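Local coordinates for NimC/NimA family protein (PDB 2IG6), which binds flavin mononucleotide in a pyridoxamine-phosphate-oxidase-like fold and is probably an oxidoreductase, perhaps a nitroimidazole reductase, at residues G49-Y54 against L58-N63; E106-A111 against G124-L129. All blocks are in the same frame, centred on the assembly; numbering follows the deposited sequence.

Contact 1: residues G49-Y54 against L58-N63; sequences GAVFEY and LYIVSN. With FMN (flavin mononucleotide), chain D.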
loop_
_atom_site.group_PDB
_atom_site.type_symbol
_atom_site.label_atom_id
_atom_site.label_comp_id
_atom_site.label_asym_id
_atom_site.label_seq_id
_atom_site.Cartn_x
_atom_site.Cartn_y
_atom_site.Cartn_z
ATOM N N GLY A 49 8.318 -2.776 7.390
ATOM C CA GLY A 49 9.312 -3.798 7.081
ATOM C C GLY A 49 9.735 -4.734 8.188
ATOM O O GLY A 49 10.708 -5.435 8.029
ATOM N N ALA A 50 9.013 -4.751 9.288
ATOM C CA ALA A 50 9.412 -5.584 10.430
ATOM C C ALA A 50 8.172 -6.354 10.787
ATOM O O ALA A 50 7.083 -5.781 10.861
ATOM C CB ALA A 50 9.879 -4.730 11.591
ATOM N N VAL A 51 8.316 -7.659 10.901
ATOM C CA VAL A 51 7.257 -8.507 11.409
ATOM C C VAL A 51 7.888 -9.552 12.274
ATOM O O VAL A 51 9.034 -9.973 12.051
ATOM C CB VAL A 51 6.407 -9.224 10.290
ATOM C CG1 VAL A 51 5.540 -8.241 9.581
ATOM C CG2 VAL A 51 7.306 -9.969 9.297
ATOM N N PHE A 52 7.144 -9.979 13.284
ATOM C CA PHE A 52 7.580 -11.080 14.129
ATOM C C PHE A 52 6.335 -11.743 14.708
ATOM O O PHE A 52 5.224 -11.198 14.591
ATOM C CB PHE A 52 8.529 -10.602 15.244
ATOM C CG PHE A 52 7.885 -9.713 16.261
ATOM C CD1 PHE A 52 7.757 -8.354 16.039
ATOM C CD2 PHE A 52 7.403 -10.238 17.457
ATOM C CE1 PHE A 52 7.159 -7.532 16.970
ATOM C CE2 PHE A 52 6.804 -9.409 18.402
ATOM C CZ PHE A 52 6.686 -8.060 18.149
ATOM N N GLU A 53 6.522 -12.927 15.277
ATOM C CA GLU A 53 5.439 -13.641 15.935
ATOM C C GLU A 53 5.667 -13.715 17.439
ATOM O O GLU A 53 6.813 -13.826 17.921
ATOM C CB GLU A 53 5.287 -15.050 15.362
ATOM C CG GLU A 53 6.346 -16.035 15.801
ATOM C CD GLU A 53 6.104 -17.438 15.273
ATOM O OE1 GLU A 53 5.160 -18.104 15.758
ATOM O OE2 GLU A 53 6.879 -17.864 14.386
ATOM N N TYR A 54 4.562 -13.699 18.181
ATOM C CA TYR A 54 4.598 -13.928 19.595
ATOM C C TYR A 54 3.260 -14.504 20.050
ATOM O O TYR A 54 2.216 -13.964 19.707
ATOM C CB TYR A 54 4.901 -12.634 20.343
ATOM C CG TYR A 54 5.056 -12.830 21.833
ATOM C CD1 TYR A 54 4.299 -12.097 22.718
ATOM C CD2 TYR A 54 5.967 -13.742 22.355
ATOM C CE1 TYR A 54 4.422 -12.273 24.083
ATOM C CE2 TYR A 54 6.105 -13.915 23.716
ATOM C CZ TYR A 54 5.326 -13.183 24.574
ATOM O OH TYR A 54 5.432 -13.329 25.943
ATOM N N LEU A 58 0.603 -12.366 14.891
ATOM C CA LEU A 58 1.441 -11.634 13.962
ATOM C C LEU A 58 1.543 -10.174 14.388
ATOM O O LEU A 58 0.524 -9.457 14.469
ATOM C CB LEU A 58 0.860 -11.732 12.550
ATOM C CG LEU A 58 1.619 -10.946 11.474
ATOM C CD1 LEU A 58 2.996 -11.542 11.222
ATOM C CD2 LEU A 58 0.813 -10.854 10.192
ATOM N N TYR A 59 2.774 -9.734 14.639
ATOM C CA TYR A 59 3.050 -8.371 15.088
ATOM C C TYR A 59 3.760 -7.534 14.027
ATOM O O TYR A 59 4.570 -8.054 13.255
ATOM C CB TYR A 59 3.958 -8.384 16.322
ATOM C CG TYR A 59 3.248 -8.723 17.616
ATOM C CD1 TYR A 59 2.978 -10.041 17.943
ATOM C CD2 TYR A 59 2.866 -7.716 18.514
ATOM C CE1 TYR A 59 2.339 -10.363 19.133
ATOM C CE2 TYR A 59 2.220 -8.026 19.685
ATOM C CZ TYR A 59 1.961 -9.352 19.990
ATOM O OH TYR A 59 1.351 -9.678 21.180
ATOM N N ILE A 60 3.429 -6.242 14.033
ATOM C CA ILE A 60 4.137 -5.181 13.333
ATOM C C ILE A 60 4.612 -4.192 14.389
ATOM O O ILE A 60 4.199 -4.276 15.546
ATOM C CB ILE A 60 3.243 -4.495 12.282
ATOM C CG1 ILE A 60 1.972 -3.885 12.904
ATOM C CG2 ILE A 60 2.881 -5.519 11.212
ATOM C CD1 ILE A 60 1.126 -3.038 11.989
ATOM N N VAL A 61 5.504 -3.286 14.011
ATOM C CA VAL A 61 6.030 -2.333 14.962
ATOM C C VAL A 61 5.827 -0.930 14.436
ATOM O O VAL A 61 5.735 -0.700 13.220
ATOM C CB VAL A 61 7.542 -2.603 15.315
ATOM C CG1 VAL A 61 7.765 -4.059 15.686
ATOM C CG2 VAL A 61 8.460 -2.206 14.186
ATOM N N SER A 62 5.747 0.015 15.356
ATOM C CA SER A 62 5.719 1.416 15.006
ATOM C C SER A 62 6.175 2.251 16.206
ATOM O O SER A 62 6.896 1.782 17.063
ATOM C CB SER A 62 4.323 1.852 14.495
ATOM O OG SER A 62 4.431 3.000 13.663
ATOM N N ASN A 63 5.781 3.509 16.184
ATOM C CA ASN A 63 6.244 4.559 17.093
ATOM C C ASN A 63 4.977 5.337 17.477
ATOM O O ASN A 63 4.242 5.773 16.586
ATOM C CB ASN A 63 7.203 5.370 16.215
ATOM C CG ASN A 63 7.623 6.666 16.774
ATOM O OD1 ASN A 63 6.913 7.321 17.509
ATOM N ND2 ASN A 63 8.791 7.098 16.340
HETATM N N1 FMN D . 7.735 2.583 10.060
HETATM C C2 FMN D . 7.183 1.868 11.109
HETATM O O2 FMN D . 6.580 2.486 11.973
HETATM N N3 FMN D . 7.293 0.494 11.148
HETATM C C4 FMN D . 8.007 -0.198 10.193
HETATM O O4 FMN D . 7.954 -1.428 10.135
HETATM C C4A FMN D . 8.565 0.522 9.130
HETATM N N5 FMN D . 9.292 -0.143 8.152
HETATM C C5A FMN D . 9.812 0.575 7.091
HETATM C C6 FMN D . 10.510 -0.099 6.089
HETATM C C7 FMN D . 11.034 0.616 5.022
HETATM C C7M FMN D . 11.836 -0.130 4.004
HETATM C C8 FMN D . 10.862 2.003 4.966
HETATM C C8M FMN D . 11.254 2.795 3.750
HETATM C C9 FMN D . 10.191 2.683 5.960
HETATM C C9A FMN D . 9.640 1.955 7.038
HETATM N N10 FMN D . 8.950 2.627 8.031
HETATM C C10 FMN D . 8.418 1.898 9.087
HETATM C "C1'" FMN D . 8.848 4.122 8.115
HETATM C "C2'" FMN D . 7.473 4.598 7.630
HETATM O "O2'" FMN D . 7.258 4.293 6.247
HETATM C "C3'" FMN D . 7.394 6.095 7.877
HETATM O "O3'" FMN D . 7.721 6.410 9.232
HETATM C "C4'" FMN D . 6.021 6.662 7.520
HETATM O "O4'" FMN D . 6.165 8.057 7.392
HETATM C "C5'" FMN D . 4.990 6.386 8.614
HETATM O "O5'" FMN D . 3.653 6.639 8.195
HETATM P P FMN D . 2.966 8.045 8.570
HETATM O O1P FMN D . 1.583 8.097 8.038
HETATM O O2P FMN D . 3.827 9.126 7.958
HETATM O O3P FMN D . 2.969 8.223 10.075
HETATM O O HOH W 1 6.346 -3.327 11.295
#
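Ala-50 and Val-61 touch through CB and CG2, yet their backbones are bridged by a water that also reaches the flavin. The water lies between the residues leading into strand 52-54 and strand 57-63 of a beta hairpin, in the antiparallel sheet of a PNPOx-like split barrel. It accepts a hydrogen bond from Val-61 N at 2.8 Å and faces two acceptors, Ala-50 O at 2.6 Å and FMN O4 at 2.7 Å; with further acceptors in reach, its two protons cannot serve all of them at once. Direct bonds hold the isoalloxazine edge as well. Gly-49 N donates to FMN O4, Val-61 O receives FMN N3 at 2.9 Å, and Ser-62 OG donates to FMN O2 at 2.8 Å, so both segments grip the pyrimidine end of the ring system. Arg-91 of the second subunit is another partner of the flavin.

Farther from the cofactor the strands pair directly at Phe-52 and Tyr-59, an antiparallel hydrogen-bonded pair. Tyr-59 N meets Phe-52 O at 2.9 Å, whereas the return bond from Phe-52 N to Tyr-59 O is longer, 3.2 Å. On the face bearing these two side chains, the Phe-52 ring folds back over its partner because CG sits between the backbone N and the carbonyl carbon (chi1 67°). The two rings lie almost parallel, at 13°, but are slid so far apart that they barely overlap. Tyr-54 CB packs by Tyr-59 CE1, while the Tyr-59 hydroxyl is bonded to Asp-99. One face of the Phe-52 ring takes a CH-pi contact, Tyr-59 CB lying 3.5 Å from the ring centroid and displaced toward the rim, while Val-61 CG1 abuts the ring's edge.

Contact 2: residues E106-A111 against G124-L129; sequences ELALEA and GIFAVL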
loop_
_atom_site.group_PDB
_atom_site.type_symbol
_atom_site.label_atom_id
_atom_site.label_comp_id
_atom_site.label_asym_id
_atom_site.label_seq_id
_atom_site.Cartn_x
_atom_site.Cartn_y
_atom_site.Cartn_z
ATOM N N GLU A 106 10.542 -6.224 24.424
ATOM C CA GLU A 106 11.827 -6.905 24.558
ATOM C C GLU A 106 12.022 -7.969 23.487
ATOM O O GLU A 106 13.091 -8.063 22.885
ATOM C CB GLU A 106 11.969 -7.545 25.947
ATOM C CG GLU A 106 12.080 -6.511 27.039
ATOM C CD GLU A 106 12.241 -7.099 28.411
ATOM O OE1 GLU A 106 11.407 -7.952 28.794
ATOM O OE2 GLU A 106 13.204 -6.698 29.103
ATOM N N LEU A 107 10.989 -8.775 23.274
ATOM C CA LEU A 107 11.042 -9.840 22.288
ATOM C C LEU A 107 11.198 -9.282 20.876
ATOM O O LEU A 107 11.924 -9.853 20.061
ATOM C CB LEU A 107 9.793 -10.719 22.359
ATOM C CG LEU A 107 9.737 -11.767 21.238
ATOM C CD1 LEU A 107 10.806 -12.839 21.425
ATOM C CD2 LEU A 107 8.375 -12.383 21.175
ATOM N N ALA A 108 10.506 -8.189 20.578
ATOM C CA ALA A 108 10.598 -7.566 19.259
ATOM C C ALA A 108 12.036 -7.197 18.933
ATOM O O ALA A 108 12.499 -7.404 17.807
ATOM C CB ALA A 108 9.725 -6.334 19.181
ATOM N N LEU A 109 12.729 -6.627 19.921
ATOM C CA LEU A 109 14.092 -6.144 19.722
ATOM C C LEU A 109 15.092 -7.297 19.585
ATOM O O LEU A 109 16.111 -7.146 18.922
ATOM C CB LEU A 109 14.489 -5.166 20.841
ATOM C CG LEU A 109 13.600 -3.916 20.891
ATOM C CD1 LEU A 109 13.837 -3.111 22.143
ATOM C CD2 LEU A 109 13.788 -3.026 19.647
ATOM N N GLU A 110 14.789 -8.439 20.193
ATOM C CA GLU A 110 15.555 -9.659 19.969
ATOM C C GLU A 110 15.215 -10.342 18.643
ATOM O O GLU A 110 16.110 -10.847 17.979
ATOM C CB GLU A 110 15.377 -10.629 21.140
ATOM C CG GLU A 110 15.867 -10.049 22.453
ATOM C CD GLU A 110 17.293 -9.459 22.370
ATOM O OE1 GLU A 110 18.236 -10.221 22.040
ATOM O OE2 GLU A 110 17.465 -8.243 22.644
ATOM N N ALA A 111 13.943 -10.361 18.260
ATOM C CA ALA A 111 13.523 -10.994 17.004
ATOM C C ALA A 111 14.005 -10.222 15.775
ATOM O O ALA A 111 14.379 -10.831 14.779
ATOM C CB ALA A 111 12.017 -11.144 16.952
ATOM N N GLY A 124 9.809 5.037 25.625
ATOM C CA GLY A 124 8.536 5.751 25.695
ATOM C C GLY A 124 7.836 5.978 24.353
ATOM O O GLY A 124 6.739 6.536 24.305
ATOM N N ILE A 125 8.449 5.560 23.253
ATOM C CA ILE A 125 7.820 5.724 21.926
ATOM C C ILE A 125 7.564 4.417 21.174
ATOM O O ILE A 125 6.628 4.340 20.373
ATOM C CB ILE A 125 8.604 6.716 21.030
ATOM C CG1 ILE A 125 10.034 6.242 20.763
ATOM C CG2 ILE A 125 8.629 8.112 21.681
ATOM C CD1 ILE A 125 10.719 7.026 19.684
ATOM N N PHE A 126 8.390 3.404 21.429
ATOM C CA PHE A 126 8.319 2.118 20.693
ATOM C C PHE A 126 6.957 1.448 20.913
ATOM O O PHE A 126 6.501 1.349 22.047
ATOM C CB PHE A 126 9.463 1.202 21.189
ATOM C CG PHE A 126 9.618 -0.092 20.417
ATOM C CD1 PHE A 126 9.580 -0.107 19.026
ATOM C CD2 PHE A 126 9.873 -1.293 21.088
ATOM C CE1 PHE A 126 9.746 -1.300 18.311
ATOM C CE2 PHE A 126 10.029 -2.485 20.380
ATOM C CZ PHE A 126 9.966 -2.483 18.988
ATOM N N ALA A 127 6.328 0.983 19.837
ATOM C CA ALA A 127 5.016 0.352 19.898
ATOM C C ALA A 127 5.057 -0.938 19.094
ATOM O O ALA A 127 5.661 -1.015 17.995
ATOM C CB ALA A 127 3.915 1.298 19.347
ATOM N N VAL A 128 4.406 -1.959 19.633
ATOM C CA VAL A 128 4.211 -3.209 18.905
ATOM C C VAL A 128 2.709 -3.474 18.854
ATOM O O VAL A 128 2.007 -3.311 19.861
ATOM C CB VAL A 128 4.995 -4.390 19.512
ATOM C CG1 VAL A 128 6.484 -4.129 19.430
ATOM C CG2 VAL A 128 4.584 -4.655 20.951
ATOM N N LEU A 129 2.218 -3.839 17.673
ATOM C CA LEU A 129 0.796 -4.087 17.464
ATOM C C LEU A 129 0.582 -5.429 16.796
ATOM O O LEU A 129 1.385 -5.840 15.966
ATOM C CB LEU A 129 0.189 -3.005 16.584
ATOM C CG LEU A 129 0.445 -1.565 17.023
ATOM C CD1 LEU A 129 1.636 -0.990 16.256
ATOM C CD2 LEU A 129 -0.804 -0.762 16.776
#
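Apolar contacts between side chains join Ala-108 and Leu-109, on helix 102-111, to Phe-126 and Val-128, at the start of strand 126-139. The small methyl of Ala-108 is the shared point: its CB lies 3.9 Å from Phe-126 CZ and 3.9 Å from Val-128 CG1. Phe-126 and Val-128 leave the same face of the strand, and both meet the helix at this one carbon. Val-128 contributes just the methyl that stands anti to its carbonyl carbon, CG1.

The aromatic part of the contact is made by the far end of the Phe-126 ring. With CG anti to the backbone N (chi1 -173°), the ring extends from the strand toward the helix. Ala-108 CB comes to the ring's edge, near its plane. Leu-109 approaches obliquely, its CD2 resting 3.9 Å from Phe-126 CE2 and its CG beside the same ring carbon; the two side chains run past one another in opposite directions. Tyr-119, from the connection between helix and strand, stacks on the Phe-126 ring.

Polar interactions lie beside this apolar patch, on the strand side. Asp-123 OD1 takes the backbone N-H groups of both Ile-125 and Phe-126, tying down the chain just where it enters the strand.

The segment axes cross at 89°, with a closest approach of 9.7 Å, so the helix lies square across the strand and meets it over a short patch. Phe-52 of the neighbouring hairpin touches Ala-108 and Val-128 as well, and Phe-126 in turn backs Val-61 of the flavin site. The result is a helix packed across the antiparallel sheet of an FMN-binding split barrel.

Both contacts are buried, but contact 1 lies nearer the middle of the chain, about 6 Å from its centre as against about 13 Å for contact 2, measured from the centre of each contact. They share one sheet: strands 57-63 and 126-139 are antiparallel neighbours, and Ser-62 N to Ala-127 O is a probable hydrogen bond between them, as is Ile-60 N to Leu-129 O. Their chemistry differs with position. Segments 49-54 and 58-63 use backbone groups, a water and polar bonds to the cofactor, with a CH-pi contact of Tyr-59 on Phe-52 farther along the hairpin, whereas 106-111 meets 124-129 through apolar side chains alone.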